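Local coordinates for protein (atp-binding domain of protein MJ0577) (Methanocaldococcus jannaschii, PDB 1MJH), which binds ATP, with one manganese ion per subunit, as a homodimer of the universal stress protein family, at residues I8-D13 with E86-E91; L22-A27 with P153-K158; K26-L31 with V121-M126; E35-H40 with V113-D118. All coordinates share one frame; numbering follows the deposited sequence.

Interaction 1. Residues I8-D13 with E86-E91; sequences ILYPTD and ENIKKE. With ATP (adenosine-5'-triphosphate), chain F.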
# COMPACT_ATOMS: atom_id res chain seq x y z
N ILE B 8 -9.04 7.22 7.35
CA ILE B 8 -7.99 6.19 7.31
C ILE B 8 -8.21 5.10 8.35
O ILE B 8 -8.55 5.41 9.53
CB ILE B 8 -6.65 6.91 7.68
CG1 ILE B 8 -6.31 7.95 6.64
CG2 ILE B 8 -5.50 5.91 7.83
CD1 ILE B 8 -5.32 9.03 7.14
N LEU B 9 -7.95 3.85 7.98
CA LEU B 9 -7.95 2.77 8.97
C LEU B 9 -6.49 2.52 9.33
O LEU B 9 -5.69 2.27 8.41
CB LEU B 9 -8.54 1.43 8.50
CG LEU B 9 -8.45 0.22 9.44
CD1 LEU B 9 -9.19 0.50 10.77
CD2 LEU B 9 -9.03 -1.06 8.84
N TYR B 10 -6.13 2.56 10.63
CA TYR B 10 -4.76 2.32 11.03
C TYR B 10 -4.80 1.21 12.07
O TYR B 10 -5.16 1.44 13.25
CB TYR B 10 -4.10 3.59 11.65
CG TYR B 10 -2.81 3.32 12.37
CD1 TYR B 10 -1.79 2.59 11.74
CD2 TYR B 10 -2.58 3.79 13.66
CE1 TYR B 10 -0.59 2.35 12.38
CE2 TYR B 10 -1.38 3.54 14.30
CZ TYR B 10 -0.41 2.82 13.67
OH TYR B 10 0.81 2.54 14.29
N PRO B 11 -4.62 -0.02 11.64
CA PRO B 11 -4.62 -1.16 12.54
C PRO B 11 -3.20 -1.33 13.10
O PRO B 11 -2.24 -1.36 12.35
CB PRO B 11 -4.95 -2.33 11.62
CG PRO B 11 -4.47 -1.94 10.24
CD PRO B 11 -4.37 -0.44 10.23
N THR B 12 -3.11 -1.38 14.43
CA THR B 12 -1.78 -1.51 15.03
C THR B 12 -1.71 -2.68 15.99
O THR B 12 -2.68 -2.96 16.71
CB THR B 12 -1.42 -0.20 15.80
OG1 THR B 12 -0.15 -0.46 16.41
CG2 THR B 12 -2.40 0.13 16.90
N ASP B 13 -0.59 -3.39 16.00
CA ASP B 13 -0.29 -4.44 16.95
C ASP B 13 0.78 -3.97 17.92
O ASP B 13 1.35 -4.78 18.66
CB ASP B 13 0.21 -5.71 16.18
CG ASP B 13 1.41 -5.39 15.31
OD1 ASP B 13 1.83 -4.20 15.28
OD2 ASP B 13 1.92 -6.28 14.58
N GLU B 86 -4.29 4.86 24.06
CA GLU B 86 -4.46 6.27 24.46
C GLU B 86 -3.33 7.17 24.03
O GLU B 86 -3.55 8.31 23.60
CB GLU B 86 -4.61 6.31 26.00
CG GLU B 86 -5.93 5.78 26.51
CD GLU B 86 -7.16 6.44 25.94
OE1 GLU B 86 -7.17 7.67 25.69
OE2 GLU B 86 -8.20 5.79 25.68
N ASN B 87 -2.07 6.73 24.13
CA ASN B 87 -0.92 7.51 23.72
C ASN B 87 -1.02 7.75 22.19
O ASN B 87 -0.75 8.85 21.74
CB ASN B 87 0.40 6.78 24.03
CG ASN B 87 0.86 6.98 25.47
OD1 ASN B 87 0.64 8.06 26.03
ND2 ASN B 87 1.47 5.95 26.04
N ILE B 88 -1.38 6.72 21.41
CA ILE B 88 -1.50 6.97 19.95
C ILE B 88 -2.64 7.92 19.59
O ILE B 88 -2.56 8.79 18.74
CB ILE B 88 -1.76 5.62 19.22
CG1 ILE B 88 -0.56 4.68 19.49
CG2 ILE B 88 -1.92 5.91 17.74
CD1 ILE B 88 -0.92 3.24 19.13
N LYS B 89 -3.78 7.68 20.24
CA LYS B 89 -4.95 8.55 20.03
C LYS B 89 -4.61 9.99 20.35
O LYS B 89 -4.93 10.87 19.56
CB LYS B 89 -6.11 8.03 20.90
CG LYS B 89 -7.30 8.99 20.96
CD LYS B 89 -8.55 8.28 21.44
CE LYS B 89 -9.77 9.15 21.22
NZ LYS B 89 -11.00 8.56 21.80
N LYS B 90 -3.90 10.27 21.45
CA LYS B 90 -3.47 11.63 21.73
C LYS B 90 -2.48 12.18 20.71
O LYS B 90 -2.59 13.35 20.37
CB LYS B 90 -2.79 11.78 23.11
CG LYS B 90 -3.80 11.64 24.25
CD LYS B 90 -4.60 12.92 24.46
CE LYS B 90 -5.55 12.83 25.64
NZ LYS B 90 -6.51 13.99 25.64
N GLU B 91 -1.55 11.34 20.24
CA GLU B 91 -0.58 11.84 19.24
C GLU B 91 -1.35 12.27 18.00
O GLU B 91 -1.10 13.27 17.34
CB GLU B 91 0.45 10.74 18.91
CG GLU B 91 1.62 11.25 18.04
CD GLU B 91 2.65 10.19 17.71
OE1 GLU B 91 2.70 9.17 18.43
OE2 GLU B 91 3.45 10.39 16.75
PG ATP F . 2.86 -13.00 11.53
O1G ATP F . 2.34 -13.52 10.23
O2G ATP F . 1.76 -12.55 12.31
O3G ATP F . 3.68 -13.97 12.25
PB ATP F . 4.20 -10.37 11.63
O1B ATP F . 5.63 -10.09 11.43
O2B ATP F . 3.84 -10.24 13.04
O3B ATP F . 3.84 -11.79 11.05
PA ATP F . 1.79 -8.91 10.66
O1A ATP F . 1.28 -9.34 9.38
O2A ATP F . 1.10 -9.34 11.83
O3A ATP F . 3.37 -9.34 10.73
O5' ATP F . 1.96 -7.36 10.89
C5' ATP F . 1.67 -6.50 9.75
C4' ATP F . 0.83 -5.32 10.22
O4' ATP F . -0.52 -5.85 10.52
C3' ATP F . 1.24 -4.64 11.51
O3' ATP F . 2.31 -3.70 11.33
C2' ATP F . -0.11 -3.98 11.91
O2' ATP F . -0.30 -2.79 11.13
C1' ATP F . -1.11 -5.10 11.52
N9 ATP F . -1.49 -5.96 12.63
C8 ATP F . -1.00 -7.16 12.99
N7 ATP F . -1.63 -7.72 14.01
C5 ATP F . -2.53 -6.83 14.36
C6 ATP F . -3.47 -6.86 15.37
N6 ATP F . -3.56 -7.90 16.20
N1 ATP F . -4.27 -5.80 15.48
C2 ATP F . -4.19 -4.74 14.61
N3 ATP F . -3.31 -4.62 13.60
C4 ATP F . -2.51 -5.71 13.58
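Tyr10, on the central strand 7-11, presents its ring edge to Ile88 of helix 66-95: the methyl CG2 of Ile88 lies near the plane of the ring, 4.2 Å from Tyr10 CE2. With CG anti to the backbone N (chi1 167°) the ring extends from the strand toward the helix, while its hydroxyl continues to Ala18 O of helix 16-27, where a hydrogen bond holds the polar end. Pro11 belongs to the nucleotide instead. Its carbonyl O accepts a 2.7 Å hydrogen bond from the ribose hydroxyl O2' of ATP, and its CB lies 3.4 Å from N3 of the adenine. Thr12 returns to the helix: its methyl CG2 and Ile88 CD1 meet tip to tip at 4.1 Å, the methyl lying between the backbone N and carbonyl carbon. Its OG1, by contrast, is hydrogen-bonded to Phe14 N, so the hydroxyl serves the turn and the methyl serves the core. At Asp13 the chain again follows the ligand, with CB 3.5 Å from adenine C5 and OD2 3.4 Å from C8; OD1 is hydrogen-bonded to Ser15 OG. The two branches of Ile88 thus bridge the strand and the loop after it, a small apolar contact behind the nucleotide. A loop leaving the C-terminal end of a central parallel strand to receive adenine and ribose is characteristic of the Rossmann-like nucleotide-binding fold of the HUP clan.

Interaction 2. Residues L22-A27 with P153-K158; sequences LKHVKA and PVLVVK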
# COMPACT_ATOMS: atom_id res chain seq x y z
N LEU B 22 2.68 4.56 11.72
CA LEU B 22 2.07 5.75 12.30
C LEU B 22 2.61 7.02 11.70
O LEU B 22 1.90 8.03 11.55
CB LEU B 22 2.26 5.69 13.84
CG LEU B 22 1.70 6.88 14.61
CD1 LEU B 22 0.22 7.06 14.39
CD2 LEU B 22 1.96 6.56 16.11
N LYS B 23 3.93 7.08 11.39
CA LYS B 23 4.51 8.23 10.77
C LYS B 23 3.79 8.59 9.46
O LYS B 23 3.64 9.78 9.15
CB LYS B 23 6.00 8.06 10.46
CG LYS B 23 6.81 7.66 11.72
CD LYS B 23 8.28 7.49 11.32
CE LYS B 23 9.24 7.56 12.48
NZ LYS B 23 9.20 8.77 13.35
N HIS B 24 3.44 7.55 8.71
CA HIS B 24 2.75 7.75 7.42
C HIS B 24 1.31 8.17 7.65
O HIS B 24 0.84 9.07 6.94
CB HIS B 24 2.79 6.46 6.56
CG HIS B 24 4.22 6.20 6.16
ND1 HIS B 24 4.64 6.50 4.86
CD2 HIS B 24 5.27 5.67 6.84
CE1 HIS B 24 5.93 6.18 4.80
NE2 HIS B 24 6.38 5.69 5.98
N VAL B 25 0.63 7.65 8.67
CA VAL B 25 -0.71 8.18 8.98
C VAL B 25 -0.65 9.68 9.23
O VAL B 25 -1.50 10.46 8.76
CB VAL B 25 -1.30 7.47 10.21
CG1 VAL B 25 -2.68 8.04 10.58
CG2 VAL B 25 -1.43 5.97 9.90
N LYS B 26 0.33 10.10 10.02
CA LYS B 26 0.51 11.54 10.30
C LYS B 26 0.79 12.32 9.05
O LYS B 26 0.28 13.46 8.86
CB LYS B 26 1.62 11.73 11.38
CG LYS B 26 1.16 11.12 12.72
CD LYS B 26 2.28 11.10 13.76
CE LYS B 26 2.88 12.46 14.07
NZ LYS B 26 4.03 12.36 15.04
N ALA B 27 1.54 11.76 8.08
CA ALA B 27 1.81 12.47 6.84
C ALA B 27 0.62 12.69 5.96
O ALA B 27 0.64 13.56 5.06
CB ALA B 27 2.97 11.77 6.10
N PRO B 153 -7.70 0.44 -0.76
CA PRO B 153 -6.28 0.70 -1.02
C PRO B 153 -5.50 0.44 0.27
O PRO B 153 -6.01 0.77 1.37
CB PRO B 153 -6.22 2.19 -1.38
CG PRO B 153 -7.64 2.58 -1.75
CD PRO B 153 -8.47 1.67 -0.93
N VAL B 154 -4.36 -0.25 0.14
CA VAL B 154 -3.53 -0.53 1.33
C VAL B 154 -2.12 0.05 1.15
O VAL B 154 -1.43 -0.31 0.18
CB VAL B 154 -3.39 -2.04 1.51
CG1 VAL B 154 -2.53 -2.33 2.78
CG2 VAL B 154 -4.74 -2.73 1.77
N LEU B 155 -1.78 0.96 2.04
CA LEU B 155 -0.38 1.49 2.08
C LEU B 155 0.40 0.55 2.98
O LEU B 155 0.16 0.53 4.17
CB LEU B 155 -0.36 2.94 2.54
CG LEU B 155 1.08 3.52 2.75
CD1 LEU B 155 1.89 3.41 1.47
CD2 LEU B 155 0.99 5.01 3.16
N VAL B 156 1.39 -0.17 2.45
CA VAL B 156 2.22 -1.08 3.19
C VAL B 156 3.56 -0.40 3.51
O VAL B 156 4.28 -0.02 2.60
CB VAL B 156 2.55 -2.35 2.37
CG1 VAL B 156 3.40 -3.27 3.25
CG2 VAL B 156 1.28 -3.09 1.87
N VAL B 157 3.79 -0.14 4.80
CA VAL B 157 5.00 0.55 5.23
C VAL B 157 6.02 -0.51 5.67
O VAL B 157 5.68 -1.32 6.55
CB VAL B 157 4.67 1.46 6.42
CG1 VAL B 157 5.92 2.20 6.92
CG2 VAL B 157 3.67 2.56 6.01
N LYS B 158 7.20 -0.48 5.09
CA LYS B 158 8.11 -1.63 5.36
C LYS B 158 8.83 -1.51 6.69
O LYS B 158 9.05 -0.44 7.26
CB LYS B 158 9.21 -1.73 4.27
CG LYS B 158 8.63 -1.81 2.84
CD LYS B 158 7.79 -3.02 2.61
CE LYS B 158 8.30 -4.41 3.02
NZ LYS B 158 9.52 -4.79 2.17
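His24 and Val157 approach from opposite directions, the imidazole from helix 16-27 and the valine from strand 154-157, and they meet methyl to ring. Val157 CG2 stands over one face of the imidazole, 3.9 Å from the ring centroid and 24° off the ring normal, a CH-pi contact displaced toward the rim. The other branch, CG1, takes the neighbouring part of the ring, 3.5 Å from His24 CD2 and 3.6 Å from His24 NE2. Both methyls can reach it because CG1 is anti to the valine backbone N (chi1 179°) and CG2 is anti to the carbonyl carbon, so the fork opens toward the helix. Leu155, two residues back on the same side of the strand, adds its CD2 at 4.1 Å from His24 CB, meeting the base of the side chain while the valine takes the ring. The other ring nitrogen, ND1, is hydrogen-bonded to Tyr5 OH of the second subunit, and the side chain also packs on Pro153 of that subunit. Val154, Leu155 and Val156 of this chain pair antiparallel with a strand of the second subunit, continuing the sheet through the dimer interface. With an alanine at His24, the Val157 methyls would probably lose their ring and Tyr5 OH of the second subunit its mate. The imidazole therefore plays two chemical parts, a pi face for the methyls of its own subunit and a polar nitrogen for the other.

Interaction 3. Residues K26-L31 with V121-M126; sequences KAFKTL and VDIIIM. With ATP (adenosine-5'-triphosphate), chain F.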
# COMPACT_ATOMS: atom_id res chain seq x y z
N LYS B 26 0.33 10.10 10.02
CA LYS B 26 0.51 11.54 10.30
C LYS B 26 0.79 12.32 9.05
O LYS B 26 0.28 13.46 8.86
CB LYS B 26 1.62 11.73 11.38
CG LYS B 26 1.16 11.12 12.72
CD LYS B 26 2.28 11.10 13.76
CE LYS B 26 2.88 12.46 14.07
NZ LYS B 26 4.03 12.36 15.04
N ALA B 27 1.54 11.76 8.08
CA ALA B 27 1.81 12.47 6.84
C ALA B 27 0.62 12.69 5.96
O ALA B 27 0.64 13.56 5.06
CB ALA B 27 2.97 11.77 6.10
N PHE B 28 -0.45 11.90 6.14
CA PHE B 28 -1.67 12.09 5.35
C PHE B 28 -2.46 13.31 5.83
O PHE B 28 -3.45 13.60 5.20
CB PHE B 28 -2.52 10.83 5.39
CG PHE B 28 -2.24 9.85 4.29
CD1 PHE B 28 -1.00 9.25 4.17
CD2 PHE B 28 -3.19 9.55 3.33
CE1 PHE B 28 -0.72 8.36 3.16
CE2 PHE B 28 -2.91 8.66 2.31
CZ PHE B 28 -1.68 8.07 2.21
N LYS B 29 -2.12 13.92 6.97
CA LYS B 29 -2.87 15.11 7.41
C LYS B 29 -2.70 16.30 6.47
O LYS B 29 -1.56 16.58 6.12
CB LYS B 29 -2.33 15.57 8.79
CG LYS B 29 -3.28 16.54 9.50
CD LYS B 29 -4.64 15.89 9.68
CE LYS B 29 -5.74 16.80 10.20
NZ LYS B 29 -6.18 17.80 9.20
N THR B 30 -3.75 16.99 6.07
CA THR B 30 -3.68 18.26 5.35
C THR B 30 -4.41 19.33 6.18
O THR B 30 -4.67 19.09 7.36
CB THR B 30 -4.38 18.25 3.98
OG1 THR B 30 -5.80 18.11 4.18
CG2 THR B 30 -3.95 17.07 3.14
N LEU B 31 -4.91 20.38 5.54
CA LEU B 31 -5.69 21.42 6.20
C LEU B 31 -7.16 21.01 6.32
O LEU B 31 -7.93 21.67 7.03
CB LEU B 31 -5.65 22.75 5.43
CG LEU B 31 -4.25 23.33 5.22
CD1 LEU B 31 -4.23 24.48 4.22
CD2 LEU B 31 -3.69 23.77 6.56
N VAL B 121 -13.78 3.36 5.08
CA VAL B 121 -12.52 4.11 4.98
C VAL B 121 -12.07 4.28 3.54
O VAL B 121 -12.44 3.46 2.71
CB VAL B 121 -11.42 3.46 5.86
CG1 VAL B 121 -11.95 3.19 7.26
CG2 VAL B 121 -10.88 2.18 5.27
N ASP B 122 -11.20 5.22 3.27
CA ASP B 122 -10.57 5.51 1.99
C ASP B 122 -9.21 4.79 1.80
O ASP B 122 -8.77 4.69 0.65
CB ASP B 122 -10.35 7.02 1.89
CG ASP B 122 -11.69 7.79 1.95
OD1 ASP B 122 -12.49 7.57 1.00
OD2 ASP B 122 -11.98 8.56 2.89
N ILE B 123 -8.64 4.29 2.89
CA ILE B 123 -7.31 3.67 2.74
C ILE B 123 -7.01 2.97 4.06
O ILE B 123 -7.52 3.40 5.11
CB ILE B 123 -6.27 4.75 2.43
CG1 ILE B 123 -4.88 4.09 2.27
CG2 ILE B 123 -6.20 5.85 3.50
CD1 ILE B 123 -3.86 5.10 1.70
N ILE B 124 -6.25 1.90 4.00
CA ILE B 124 -5.74 1.23 5.18
C ILE B 124 -4.22 1.48 5.21
O ILE B 124 -3.60 1.23 4.17
CB ILE B 124 -5.95 -0.30 5.09
CG1 ILE B 124 -7.50 -0.55 4.89
CG2 ILE B 124 -5.55 -0.88 6.42
CD1 ILE B 124 -7.79 -2.01 4.78
N ILE B 125 -3.67 2.00 6.29
CA ILE B 125 -2.19 2.24 6.35
C ILE B 125 -1.63 1.28 7.42
O ILE B 125 -2.04 1.34 8.59
CB ILE B 125 -1.94 3.70 6.71
CG1 ILE B 125 -2.40 4.63 5.57
CG2 ILE B 125 -0.41 3.89 6.89
CD1 ILE B 125 -2.17 6.12 5.84
N MET B 126 -0.73 0.37 7.06
CA MET B 126 -0.31 -0.69 8.03
C MET B 126 1.15 -1.04 7.80
O MET B 126 1.67 -0.74 6.72
CB MET B 126 -1.28 -1.94 7.97
CG MET B 126 -1.16 -2.71 6.61
SD MET B 126 -2.63 -3.88 6.29
CE MET B 126 -2.43 -4.86 7.79
PG ATP F . 2.86 -13.00 11.53
O1G ATP F . 2.34 -13.52 10.23
O2G ATP F . 1.76 -12.55 12.31
O3G ATP F . 3.68 -13.97 12.25
PB ATP F . 4.20 -10.37 11.63
O1B ATP F . 5.63 -10.09 11.43
O2B ATP F . 3.84 -10.24 13.04
O3B ATP F . 3.84 -11.79 11.05
PA ATP F . 1.79 -8.91 10.66
O1A ATP F . 1.28 -9.34 9.38
O2A ATP F . 1.10 -9.34 11.83
O3A ATP F . 3.37 -9.34 10.73
O5' ATP F . 1.96 -7.36 10.89
C5' ATP F . 1.67 -6.50 9.75
C4' ATP F . 0.83 -5.32 10.22
O4' ATP F . -0.52 -5.85 10.52
C3' ATP F . 1.24 -4.64 11.51
O3' ATP F . 2.31 -3.70 11.33
C2' ATP F . -0.11 -3.98 11.91
O2' ATP F . -0.30 -2.79 11.13
C1' ATP F . -1.11 -5.10 11.52
N9 ATP F . -1.49 -5.96 12.63
C8 ATP F . -1.00 -7.16 12.99
N7 ATP F . -1.63 -7.72 14.01
C5 ATP F . -2.53 -6.83 14.36
C6 ATP F . -3.47 -6.86 15.37
N6 ATP F . -3.56 -7.90 16.20
N1 ATP F . -4.27 -5.80 15.48
C2 ATP F . -4.19 -4.74 14.61
N3 ATP F . -3.31 -4.62 13.60
C4 ATP F . -2.51 -5.71 13.58
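Phe28, in segment 26-31, and Ile125 on strand 123-127 have the nearest alpha carbons of the two segments, 9.9 Å apart, a gap bridged entirely by side chains. The contact lies in a Rossmann-like alpha/beta fold, where Phe28 turns onto the parallel sheet. Ile125 places CD1 over one face of the Phe28 ring, 3.9 Å from the centroid and 17° off the normal, a CH-pi contact shifted toward the CD1-CE1 side. Ile123, on the same side of the strand, brings its own CD1 obliquely to the far end of the ring, 3.7 Å from both Phe28 CZ and Phe28 CE2. Its chain is fully extended, CG1 anti to the backbone N (chi1 -180°), which carries that methyl well out from the sheet. Around them Phe28 also packs on Ile8 and Leu155 and meets Tyr5 of its own chain edge-to-face. Replacing Phe28 by alanine is likely to open a gap above the two isoleucine methyls and deprive that tyrosine ring of its aromatic partner. On the other side of the same strand, Met126 bends its chain to set CE 3.5 Å from the ribose O4' of ATP.

Interaction 4. Residues E35-H40 with V113-D118; sequences EVILLH and VKIAED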
# COMPACT_ATOMS: atom_id res chain seq x y z
N GLU B 35 -10.08 11.85 9.45
CA GLU B 35 -10.41 10.98 10.58
C GLU B 35 -9.58 9.70 10.56
O GLU B 35 -9.32 9.24 9.46
CB GLU B 35 -11.89 10.61 10.42
CG GLU B 35 -12.43 9.77 11.55
CD GLU B 35 -13.96 9.96 11.64
OE1 GLU B 35 -14.60 10.23 10.62
OE2 GLU B 35 -14.47 9.83 12.76
N VAL B 36 -9.17 9.25 11.73
CA VAL B 36 -8.47 7.96 11.79
C VAL B 36 -9.30 6.97 12.58
O VAL B 36 -9.73 7.25 13.72
CB VAL B 36 -7.06 8.06 12.40
CG1 VAL B 36 -6.43 6.66 12.52
CG2 VAL B 36 -6.21 8.95 11.53
N ILE B 37 -9.51 5.75 12.06
CA ILE B 37 -10.04 4.63 12.78
C ILE B 37 -8.84 3.87 13.39
O ILE B 37 -8.07 3.35 12.59
CB ILE B 37 -10.88 3.66 11.93
CG1 ILE B 37 -11.93 4.38 11.11
CG2 ILE B 37 -11.52 2.59 12.84
CD1 ILE B 37 -12.79 5.41 11.85
N LEU B 38 -8.66 3.97 14.72
CA LEU B 38 -7.47 3.33 15.30
C LEU B 38 -7.86 2.01 15.88
O LEU B 38 -8.76 1.92 16.75
CB LEU B 38 -6.95 4.33 16.39
CG LEU B 38 -5.91 3.69 17.32
CD1 LEU B 38 -4.57 3.52 16.55
CD2 LEU B 38 -5.60 4.63 18.50
N LEU B 39 -7.31 0.94 15.31
CA LEU B 39 -7.79 -0.39 15.65
C LEU B 39 -6.76 -1.35 16.19
O LEU B 39 -5.72 -1.48 15.56
CB LEU B 39 -8.39 -0.97 14.32
CG LEU B 39 -8.78 -2.43 14.41
CD1 LEU B 39 -9.93 -2.68 15.41
CD2 LEU B 39 -9.27 -2.89 13.01
N HIS B 40 -7.03 -2.02 17.31
CA HIS B 40 -6.22 -3.13 17.78
C HIS B 40 -7.09 -4.37 17.95
O HIS B 40 -8.22 -4.24 18.48
CB HIS B 40 -5.47 -2.80 19.11
CG HIS B 40 -4.67 -4.00 19.55
ND1 HIS B 40 -4.89 -4.80 20.63
CD2 HIS B 40 -3.59 -4.54 19.00
CE1 HIS B 40 -3.96 -5.76 20.70
NE2 HIS B 40 -3.13 -5.62 19.67
N VAL B 113 -10.34 -6.34 7.82
CA VAL B 113 -11.12 -6.26 6.58
C VAL B 113 -12.56 -5.84 6.85
O VAL B 113 -13.10 -5.00 6.14
CB VAL B 113 -11.08 -7.63 5.88
CG1 VAL B 113 -12.03 -7.69 4.68
CG2 VAL B 113 -9.64 -7.88 5.36
N LYS B 114 -13.16 -6.41 7.88
CA LYS B 114 -14.56 -6.11 8.20
C LYS B 114 -14.77 -4.66 8.59
O LYS B 114 -15.70 -3.96 8.16
CB LYS B 114 -15.01 -7.08 9.30
CG LYS B 114 -16.28 -6.69 10.02
CD LYS B 114 -16.67 -7.76 11.04
CE LYS B 114 -17.46 -7.08 12.15
NZ LYS B 114 -17.81 -8.01 13.26
N ILE B 115 -13.88 -4.16 9.47
CA ILE B 115 -13.99 -2.81 9.97
C ILE B 115 -13.62 -1.80 8.92
O ILE B 115 -14.25 -0.76 8.79
CB ILE B 115 -13.17 -2.67 11.29
CG1 ILE B 115 -13.89 -3.44 12.41
CG2 ILE B 115 -13.03 -1.19 11.62
CD1 ILE B 115 -13.06 -3.55 13.69
N ALA B 116 -12.68 -2.11 7.97
CA ALA B 116 -12.47 -1.16 6.91
C ALA B 116 -13.75 -0.95 6.04
O ALA B 116 -14.02 0.20 5.70
CB ALA B 116 -11.41 -1.68 5.95
N GLU B 117 -14.42 -2.09 5.82
CA GLU B 117 -15.69 -1.98 5.07
C GLU B 117 -16.81 -1.31 5.89
O GLU B 117 -17.45 -0.35 5.38
CB GLU B 117 -16.05 -3.46 4.76
CG GLU B 117 -17.46 -3.67 4.20
CD GLU B 117 -17.70 -3.04 2.85
OE1 GLU B 117 -16.76 -2.84 2.05
OE2 GLU B 117 -18.89 -2.72 2.51
N ASP B 118 -16.90 -1.65 7.18
CA ASP B 118 -18.04 -1.10 7.99
C ASP B 118 -17.91 0.40 8.19
O ASP B 118 -18.91 1.16 8.18
CB ASP B 118 -18.13 -1.90 9.28
CG ASP B 118 -18.67 -3.30 9.17
OD1 ASP B 118 -19.06 -3.76 8.08
OD2 ASP B 118 -18.77 -4.10 10.13
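Leu39 and Ile115 reach toward each other tip to tip, one from strand 35-43 and the other from helix 108-118. Ile115 CD1 comes up to both branches of the leucine, 3.7 Å from Leu39 CD1 and 3.9 Å from Leu39 CD2, so that a single methyl seats against the fork. A second, looser touch lies along the strand, where Ile37 CG2 meets Ile115 CG2 at 4.2 Å. The isoleucine can serve both residues because its branches diverge: CG2 is anti to the backbone N and turns to Ile37, while CG1, anti to the carbonyl carbon (chi1 -72°), carries CD1 to Leu39. In the next shell Ile102 of the edge strand 98-106 packs on Ile37 and Leu39, and Leu9 of strand 7-11 touches Ile37 from the neighbouring strand on the inner side. Ala116, the next residue of the helix, packs on Leu9 and on Val121 in the loop before strand 123-127, so the helix touches strands 35-43 and 7-11. Leu39 itself also touches the bound ATP, and Val41 farther along this strand offers its carbonyl to the nucleotide. No hydrogen bond or charge pair joins the two segments: aliphatic van der Waals packing alone connects them here, beside the nucleotide pocket, with no directional bond between them.

From the N terminus, strand 7-11 opens interaction 1, which closes at helix 66-95. Helix 16-27 then starts interactions 2 and 3, sharing Lys26 and Ala27, and strand 35-43 starts interaction 4. Interaction 1 closes first, so it crosses the other three. Interaction 4, closing on helix 108-118, lies within the loops of interactions 2 and 3, which start from the same stretch; interaction 3 ends on strand 123-127 and interaction 2 closes last, on strand 154-157. Interactions 1, 2 and 3 join helices 66-95 and 16-27 to one face of the sheet, whereas interaction 4 holds helix 108-118 on the other. A Lys26-Glu91 salt bridge ties the two helices of the first face together.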